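Local coordinates for C381 turret protein (Sulfolobus turreted icosahedral virus, PDB 4IND), which builds the turrets of an archaeal virus as a chain of three jelly-roll domains that assembles in five copies, at residues A[106-111]-A[158-163]; A[180-185]-A[253-258]. One frame throughout, in Å; residues are numbered along the deposited sequence.

Contact 1 of 2, residues A[106-111]-A[158-163]; sequences MTYSIG and PKIIHT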
ATOM      1  N   MET A 106      18.078 -11.738  31.158  1.00 34.56           N
ATOM      2  CA  MET A 106      17.697 -12.940  30.417  1.00 32.70           C
ATOM      3  C   MET A 106      18.849 -13.397  29.544  1.00 36.07           C
ATOM      4  O   MET A 106      19.615 -12.579  29.035  1.00 30.30           O
ATOM      5  CB  MET A 106      16.419 -12.690  29.591  1.00 29.76           C
ATOM      6  CG  MET A 106      15.231 -12.339  30.476  1.00 35.31           C
ATOM      7  SD  MET A 106      13.655 -12.216  29.605  1.00 34.25           S
ATOM      8  CE  MET A 106      14.096 -11.026  28.362  1.00 25.30           C
ATOM      9  N   THR A 107      18.989 -14.711  29.395  1.00 31.32           N
ATOM     10  CA  THR A 107      20.172 -15.275  28.738  1.00 30.61           C
ATOM     11  C   THR A 107      19.871 -16.317  27.672  1.00 32.87           C
ATOM     12  O   THR A 107      18.788 -16.923  27.656  1.00 29.08           O
ATOM     13  CB  THR A 107      21.088 -15.965  29.779  1.00 28.86           C
ATOM     14  OG1 THR A 107      20.339 -16.930  30.522  1.00 35.62           O
ATOM     15  CG2 THR A 107      21.677 -14.955  30.759  1.00 34.00           C
ATOM     16  N   TYR A 108      20.855 -16.528  26.800  1.00 24.48           N
ATOM     17  CA  TYR A 108      20.913 -17.713  25.953  1.00 29.80           C
ATOM     18  C   TYR A 108      21.938 -18.659  26.553  1.00 36.43           C
ATOM     19  O   TYR A 108      22.976 -18.223  27.063  1.00 30.77           O
ATOM     20  CB  TYR A 108      21.363 -17.343  24.546  1.00 26.08           C
ATOM     21  CG  TYR A 108      20.391 -16.479  23.783  1.00 29.90           C
ATOM     22  CD1 TYR A 108      19.016 -16.678  23.891  1.00 27.08           C
ATOM     23  CD2 TYR A 108      20.846 -15.470  22.943  1.00 29.63           C
ATOM     24  CE1 TYR A 108      18.132 -15.892  23.178  1.00 32.84           C
ATOM     25  CE2 TYR A 108      19.962 -14.674  22.226  1.00 31.79           C
ATOM     26  CZ  TYR A 108      18.611 -14.901  22.349  1.00 28.69           C
ATOM     27  OH  TYR A 108      17.732 -14.118  21.646  1.00 30.61           O
ATOM     28  N   SER A 109      21.654 -19.955  26.493  1.00 25.92           N
ATOM     29  CA  SER A 109      22.607 -20.973  26.900  1.00 30.86           C
ATOM     30  C   SER A 109      23.143 -21.681  25.644  1.00 31.88           C
ATOM     31  O   SER A 109      22.395 -22.269  24.877  1.00 36.79           O
ATOM     32  CB  SER A 109      21.948 -21.955  27.873  1.00 33.97           C
ATOM     33  OG  SER A 109      22.860 -22.951  28.259  1.00 41.86           O
ATOM     34  N   ILE A 110      24.450 -21.601  25.427  1.00 28.16           N
ATOM     35  CA  ILE A 110      25.055 -22.139  24.211  1.00 29.06           C
ATOM     36  C   ILE A 110      25.860 -23.391  24.530  1.00 35.90           C
ATOM     37  O   ILE A 110      26.866 -23.338  25.244  1.00 31.58           O
ATOM     38  CB  ILE A 110      25.976 -21.071  23.537  1.00 32.74           C
ATOM     39  CG1 ILE A 110      25.199 -19.773  23.291  1.00 35.60           C
ATOM     40  CG2 ILE A 110      26.572 -21.595  22.235  1.00 27.69           C
ATOM     41  CD1 ILE A 110      26.050 -18.629  22.675  1.00 28.62           C
ATOM     42  N   GLY A 111      25.411 -24.528  24.003  1.00 39.33           N
ATOM     43  CA  GLY A 111      26.012 -25.812  24.328  1.00 35.18           C
ATOM     44  C   GLY A 111      27.469 -25.919  23.892  1.00 40.20           C
ATOM     45  O   GLY A 111      27.931 -25.199  22.993  1.00 38.55           O
ATOM     46  N   PRO A 158      13.262 -18.298  18.166  1.00 29.94           N
ATOM     47  CA  PRO A 158      12.835 -19.616  18.662  1.00 32.47           C
ATOM     48  C   PRO A 158      12.839 -19.673  20.186  1.00 27.20           C
ATOM     49  O   PRO A 158      13.259 -18.704  20.826  1.00 30.71           O
ATOM     50  CB  PRO A 158      13.858 -20.580  18.051  1.00 34.20           C
ATOM     51  CG  PRO A 158      15.057 -19.736  17.736  1.00 36.95           C
ATOM     52  CD  PRO A 158      14.518 -18.371  17.397  1.00 29.41           C
ATOM     53  N   LYS A 159      12.351 -20.774  20.753  1.00 31.84           N
ATOM     54  CA  LYS A 159      12.173 -20.868  22.194  1.00 32.63           C
ATOM     55  C   LYS A 159      13.531 -21.113  22.856  1.00 32.67           C
ATOM     56  O   LYS A 159      13.888 -22.234  23.168  1.00 32.99           O
ATOM     57  CB  LYS A 159      11.167 -21.970  22.545  1.00 26.40           C
ATOM     58  CG  LYS A 159      10.814 -22.039  24.025  1.00 30.98           C
ATOM     59  CD  LYS A 159      10.094 -23.357  24.367  1.00 36.90           C
ATOM     60  CE  LYS A 159       8.710 -23.418  23.736  1.00 42.53           C
ATOM     61  NZ  LYS A 159       7.937 -24.600  24.210  1.00 39.43           N
ATOM     62  N   ILE A 160      14.288 -20.038  23.054  1.00 27.16           N
ATOM     63  CA  ILE A 160      15.655 -20.151  23.572  1.00 30.12           C
ATOM     64  C   ILE A 160      15.991 -19.085  24.621  1.00 29.45           C
ATOM     65  O   ILE A 160      17.109 -19.045  25.140  1.00 33.02           O
ATOM     66  CB  ILE A 160      16.692 -20.016  22.431  1.00 31.36           C
ATOM     67  CG1 ILE A 160      16.501 -18.674  21.733  1.00 36.01           C
ATOM     68  CG2 ILE A 160      16.589 -21.182  21.443  1.00 31.65           C
ATOM     69  CD1 ILE A 160      17.644 -18.321  20.756  1.00 35.84           C
ATOM     70  N   ILE A 161      15.048 -18.192  24.907  1.00 31.55           N
ATOM     71  CA  ILE A 161      15.307 -17.119  25.858  1.00 29.21           C
ATOM     72  C   ILE A 161      15.024 -17.618  27.256  1.00 29.27           C
ATOM     73  O   ILE A 161      13.923 -18.087  27.553  1.00 32.15           O
ATOM     74  CB  ILE A 161      14.434 -15.871  25.605  1.00 27.96           C
ATOM     75  CG1 ILE A 161      14.521 -15.410  24.153  1.00 28.12           C
ATOM     76  CG2 ILE A 161      14.823 -14.738  26.564  1.00 26.25           C
ATOM     77  CD1 ILE A 161      13.425 -14.403  23.764  1.00 20.75           C
ATOM     78  N   HIS A 162      16.017 -17.526  28.131  1.00 25.78           N
ATOM     79  CA  HIS A 162      15.848 -18.015  29.499  1.00 30.51           C
ATOM     80  C   HIS A 162      15.585 -16.901  30.491  1.00 35.20           C
ATOM     81  O   HIS A 162      16.299 -15.891  30.511  1.00 31.73           O
ATOM     82  CB  HIS A 162      17.100 -18.783  29.974  1.00 29.88           C
ATOM     83  CG  HIS A 162      17.379 -20.016  29.189  1.00 43.85           C
ATOM     84  ND1 HIS A 162      16.826 -21.239  29.507  1.00 50.52           N
ATOM     85  CD2 HIS A 162      18.142 -20.228  28.092  1.00 36.01           C
ATOM     86  CE1 HIS A 162      17.243 -22.147  28.647  1.00 45.31           C
ATOM     87  NE2 HIS A 162      18.048 -21.559  27.778  1.00 41.79           N
ATOM     88  N   THR A 163      14.600 -17.119  31.363  1.00 29.33           N
ATOM     89  CA  THR A 163      14.342 -16.165  32.431  1.00 35.67           C
ATOM     90  C   THR A 163      14.090 -16.891  33.718  1.00 40.93           C
ATOM     91  O   THR A 163      13.591 -18.027  33.734  1.00 42.62           O
ATOM     92  CB  THR A 163      13.153 -15.204  32.116  1.00 35.71           C
ATOM     93  OG1 THR A 163      12.973 -14.311  33.223  1.00 35.53           O
ATOM     94  CG2 THR A 163      11.838 -16.003  31.881  1.00 32.05           C
TER
HETATM   95  O   HOH W   1      19.390 -20.703  25.164  1.00 30.40           O
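A single antiparallel bridge joins Thr107, in the first jelly-roll domain of the turret protein, to His162 on the outermost strand of a sheet in the second, so that backbone bonds couple the two domains. Both bonds of this hydrogen-bonded pair form: Thr107 N gives to His162 O at 3.1 Å, on a lone pair in the carbonyl plane, and His162 N returns to Thr107 O at 2.9 Å. Beyond the bridge the strands diverge, their short axes lying at 118°, and side chains and one water take over. The Tyr108 ring turns back to the other strand. Tyr108 CE1 lies 3.5 Å from Ile160 CD1, while Ile160 O meets the ring edge beside Tyr108 CD1. Ile160 CG1 sits between the backbone N and the carbonyl carbon (chi1 58°), which brings that branch against the tyrosine; Tyr108 OH is bonded to Tyr119 O. At the other end Met106 crosses Ile161, and its CB lies 4.0 Å from Ile161 CG2. A classic beta bulge sets Ile160 and Ile161 together opposite Phe255 of strand 253-262. On the more exposed side a water links the two segments where they part: it donates to Ile160 O at 2.8 Å, accepts from Ser109 N at 2.7 Å, and weakly accepts from His162 NE2 at 3.1 Å, in the plane of that ring.

Contact 2 of 2, residues A[180-185]-A[253-258]; sequences IKMPYS and FTFGLE. With 2HP (dihydrogenphosphate ion), chain Y.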
ATOM      1  N   ILE A 180       1.584 -10.704  19.085  1.00 26.01           N
ATOM      2  CA  ILE A 180       2.808 -11.042  19.798  1.00 27.13           C
ATOM      3  C   ILE A 180       2.593 -12.433  20.375  1.00 27.85           C
ATOM      4  O   ILE A 180       1.711 -12.635  21.210  1.00 31.52           O
ATOM      5  CB  ILE A 180       3.075 -10.063  20.921  1.00 29.20           C
ATOM      6  CG1 ILE A 180       3.322  -8.671  20.340  1.00 28.65           C
ATOM      7  CG2 ILE A 180       4.276 -10.523  21.741  1.00 30.93           C
ATOM      8  CD1 ILE A 180       3.381  -7.576  21.401  1.00 34.95           C
ATOM      9  N   LYS A 181       3.366 -13.393  19.881  1.00 23.24           N
ATOM     10  CA  LYS A 181       3.212 -14.779  20.265  1.00 27.30           C
ATOM     11  C   LYS A 181       4.464 -15.207  21.022  1.00 27.08           C
ATOM     12  O   LYS A 181       5.599 -14.967  20.578  1.00 29.99           O
ATOM     13  CB  LYS A 181       2.987 -15.669  19.031  1.00 26.61           C
ATOM     14  CG  LYS A 181       2.666 -17.125  19.367  1.00 35.83           C
ATOM     15  CD  LYS A 181       2.656 -18.012  18.119  1.00 37.30           C
ATOM     16  CE  LYS A 181       1.565 -17.586  17.130  1.00 32.72           C
ATOM     17  NZ  LYS A 181       1.501 -18.536  15.966  1.00 39.03           N
ATOM     18  N   MET A 182       4.267 -15.831  22.175  0.53 26.94           N
ATOM     19  CA  MET A 182       5.398 -16.313  22.945  0.53 28.57           C
ATOM     20  C   MET A 182       5.201 -17.753  23.405  0.53 24.96           C
ATOM     21  O   MET A 182       4.574 -18.007  24.432  0.53 30.12           O
ATOM     22  CB  MET A 182       5.669 -15.364  24.118  0.53 28.97           C
ATOM     23  CG  MET A 182       5.880 -13.931  23.662  0.53 32.49           C
ATOM     24  SD  MET A 182       5.667 -12.695  24.949  0.53 38.12           S
ATOM     25  CE  MET A 182       6.764 -13.344  26.208  0.53 45.75           C
ATOM     26  N   PRO A 183       5.727 -18.707  22.621  1.00 25.65           N
ATOM     27  CA  PRO A 183       5.738 -20.109  23.030  1.00 27.46           C
ATOM     28  C   PRO A 183       6.650 -20.170  24.233  1.00 28.80           C
ATOM     29  O   PRO A 183       7.678 -19.481  24.218  1.00 27.91           O
ATOM     30  CB  PRO A 183       6.416 -20.820  21.850  1.00 33.38           C
ATOM     31  CG  PRO A 183       6.410 -19.834  20.708  1.00 31.66           C
ATOM     32  CD  PRO A 183       6.431 -18.477  21.341  1.00 25.65           C
ATOM     33  N   TYR A 184       6.289 -20.932  25.258  1.00 30.05           N
ATOM     34  CA  TYR A 184       7.119 -21.025  26.450  1.00 31.58           C
ATOM     35  C   TYR A 184       7.111 -22.435  27.004  1.00 34.05           C
ATOM     36  O   TYR A 184       6.224 -23.213  26.696  1.00 34.80           O
ATOM     37  CB  TYR A 184       6.619 -20.061  27.528  1.00 32.60           C
ATOM     38  CG  TYR A 184       5.217 -20.361  27.996  1.00 27.99           C
ATOM     39  CD1 TYR A 184       4.978 -21.367  28.940  1.00 33.57           C
ATOM     40  CD2 TYR A 184       4.117 -19.667  27.485  1.00 29.41           C
ATOM     41  CE1 TYR A 184       3.698 -21.659  29.370  1.00 38.62           C
ATOM     42  CE2 TYR A 184       2.822 -19.968  27.926  1.00 27.93           C
ATOM     43  CZ  TYR A 184       2.634 -20.962  28.861  1.00 32.77           C
ATOM     44  OH  TYR A 184       1.367 -21.267  29.292  1.00 37.85           O
ATOM     45  N   SER A 185       8.143 -22.744  27.795  1.00 29.60           N
ATOM     46  CA  SER A 185       8.169 -23.939  28.637  1.00 35.36           C
ATOM     47  C   SER A 185       8.605 -23.493  30.019  1.00 34.43           C
ATOM     48  O   SER A 185       9.407 -22.555  30.151  1.00 35.38           O
ATOM     49  CB  SER A 185       9.162 -24.978  28.117  1.00 37.51           C
ATOM     50  OG  SER A 185       8.802 -25.461  26.837  1.00 37.20           O
ATOM     51  N   PHE A 253      11.609 -20.198  33.179  1.00 32.83           N
ATOM     52  CA  PHE A 253      10.938 -20.305  31.890  1.00 30.79           C
ATOM     53  C   PHE A 253      11.967 -20.252  30.774  1.00 35.38           C
ATOM     54  O   PHE A 253      13.044 -19.635  30.912  1.00 34.96           O
ATOM     55  CB  PHE A 253       9.948 -19.132  31.676  1.00 27.03           C
ATOM     56  CG  PHE A 253       8.583 -19.348  32.295  1.00 27.60           C
ATOM     57  CD1 PHE A 253       7.466 -19.535  31.487  1.00 30.60           C
ATOM     58  CD2 PHE A 253       8.411 -19.317  33.665  1.00 34.95           C
ATOM     59  CE1 PHE A 253       6.197 -19.709  32.050  1.00 32.57           C
ATOM     60  CE2 PHE A 253       7.150 -19.497  34.232  1.00 37.21           C
ATOM     61  CZ  PHE A 253       6.045 -19.692  33.418  1.00 31.75           C
ATOM     62  N   THR A 254      11.634 -20.891  29.660  1.00 34.27           N
ATOM     63  CA  THR A 254      12.333 -20.670  28.400  1.00 33.69           C
ATOM     64  C   THR A 254      11.260 -20.280  27.403  1.00 30.38           C
ATOM     65  O   THR A 254      10.206 -20.899  27.364  1.00 33.90           O
ATOM     66  CB  THR A 254      13.032 -21.932  27.914  1.00 37.17           C
ATOM     67  OG1 THR A 254      13.909 -22.413  28.933  1.00 41.16           O
ATOM     68  CG2 THR A 254      13.846 -21.635  26.658  1.00 34.77           C
ATOM     69  N   PHE A 255      11.488 -19.230  26.614  1.00 26.01           N
ATOM     70  CA  PHE A 255      10.435 -18.785  25.716  1.00 22.36           C
ATOM     71  C   PHE A 255      10.991 -18.227  24.411  1.00 30.66           C
ATOM     72  O   PHE A 255      12.180 -17.894  24.307  1.00 28.54           O
ATOM     73  CB  PHE A 255       9.513 -17.776  26.421  1.00 26.56           C
ATOM     74  CG  PHE A 255      10.183 -16.458  26.742  1.00 34.35           C
ATOM     75  CD1 PHE A 255      10.067 -15.376  25.884  1.00 25.20           C
ATOM     76  CD2 PHE A 255      10.916 -16.309  27.912  1.00 28.06           C
ATOM     77  CE1 PHE A 255      10.685 -14.154  26.188  1.00 30.68           C
ATOM     78  CE2 PHE A 255      11.534 -15.107  28.228  1.00 29.19           C
ATOM     79  CZ  PHE A 255      11.424 -14.024  27.358  1.00 27.83           C
ATOM     80  N   GLY A 256      10.115 -18.136  23.423  1.00 28.17           N
ATOM     81  CA  GLY A 256      10.441 -17.584  22.132  1.00 28.34           C
ATOM     82  C   GLY A 256       9.659 -16.297  21.975  1.00 28.10           C
ATOM     83  O   GLY A 256       8.887 -15.923  22.860  1.00 28.30           O
ATOM     84  N   LEU A 257       9.874 -15.596  20.864  1.00 24.70           N
ATOM     85  CA  LEU A 257       9.173 -14.342  20.633  1.00 26.78           C
ATOM     86  C   LEU A 257       8.909 -14.163  19.165  1.00 28.28           C
ATOM     87  O   LEU A 257       9.827 -14.169  18.343  1.00 25.62           O
ATOM     88  CB  LEU A 257      10.005 -13.158  21.142  1.00 29.81           C
ATOM     89  CG  LEU A 257       9.403 -11.780  20.821  1.00 25.03           C
ATOM     90  CD1 LEU A 257       8.114 -11.581  21.587  1.00 24.01           C
ATOM     91  CD2 LEU A 257      10.418 -10.658  21.164  1.00 29.32           C
ATOM     92  N   GLU A 258       7.642 -13.968  18.846  1.00 27.86           N
ATOM     93  CA  GLU A 258       7.214 -13.771  17.473  1.00 26.63           C
ATOM     94  C   GLU A 258       6.359 -12.508  17.495  1.00 25.94           C
ATOM     95  O   GLU A 258       5.392 -12.400  18.261  1.00 35.73           O
ATOM     96  CB  GLU A 258       6.451 -15.040  17.041  1.00 41.82           C
ATOM     97  CG  GLU A 258       5.874 -15.097  15.636  1.00 53.60           C
ATOM     98  CD  GLU A 258       5.195 -16.454  15.379  1.00 58.93           C
ATOM     99  OE1 GLU A 258       5.906 -17.482  15.468  1.00 45.55           O
ATOM    100  OE2 GLU A 258       3.957 -16.494  15.120  1.00 61.07           O
TER
HETATM  101  P   2HP Y 402       3.607 -19.776  13.028  1.00 47.28           P
HETATM  102  O1  2HP Y 402       2.176 -20.370  13.195  1.00 54.11           O
HETATM  103  O2  2HP Y 402       3.636 -18.721  11.967  1.00 41.75           O
HETATM  104  O3  2HP Y 402       4.549 -20.794  12.485  1.00 51.98           O
HETATM  105  O4  2HP Y 402       4.082 -19.210  14.396  1.00 74.13           O
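Lys181 and Glu258 form a hydrogen-bonded pair at one end of this antiparallel run, Ser185 and Thr254 another at the opposite end, in a sheet of the second jelly-roll domain. Between them Gly256 N bonds to Pro183 O at 2.9 Å, while Gly256 O is buried without a polar partner. The tight part is apolar. Ile180 CG2 packs 4.0 Å from Leu257 CD1. Tyr184 and Phe253 point the same way, their rings oblique at 51° with Tyr184 CD1 near the edge of the phenylalanine. The other face carries a charged pair, buried against a dihydrogenphosphate and a neighbouring subunit. Lys181 and Glu258, each with CG anti to the backbone N (chi1 -174° and 179°), run side by side to a salt bridge, Lys181 NZ to Glu258 OE2 at 3.3 Å, whose hydrogen bond is weak. Lys181 NZ also bonds to phosphate O4 at 3.1 Å and to Asp235 O of the neighbouring subunit; Arg154 NH1 and that subunit's Glu237 N hold the phosphate too. Looser is the partly exposed side at Pro183, Ser185 and Thr254, where Ser185 OG is bonded to Lys159 NZ. Strands 155-163 and 221-232 flank the pair within the sheet, and strands 194-203 and 208-213 cover its apolar face.

In the fold
Contact 2 is the buried one, a regular pairing of the two middle strands of the second domain's sheet; contact 1 is only partly buried and lies where the first domain meets that sheet's edge. They share the sheet, since strand 155-163 neighbours strand 253-262: Ile161 O lies 2.8 Å from Phe255 N, and Lys159 NZ reaches Ser185 OG at 2.9 Å. Phe255 belongs to contact 2 and also packs on Ile161 and Met106 of contact 1. Their chemistry follows their place. Contact 1 joins its domains through one bridge, a water and a small apolar patch, whereas contact 2 has an apolar core and a charged face that extends through phosphate to another subunit.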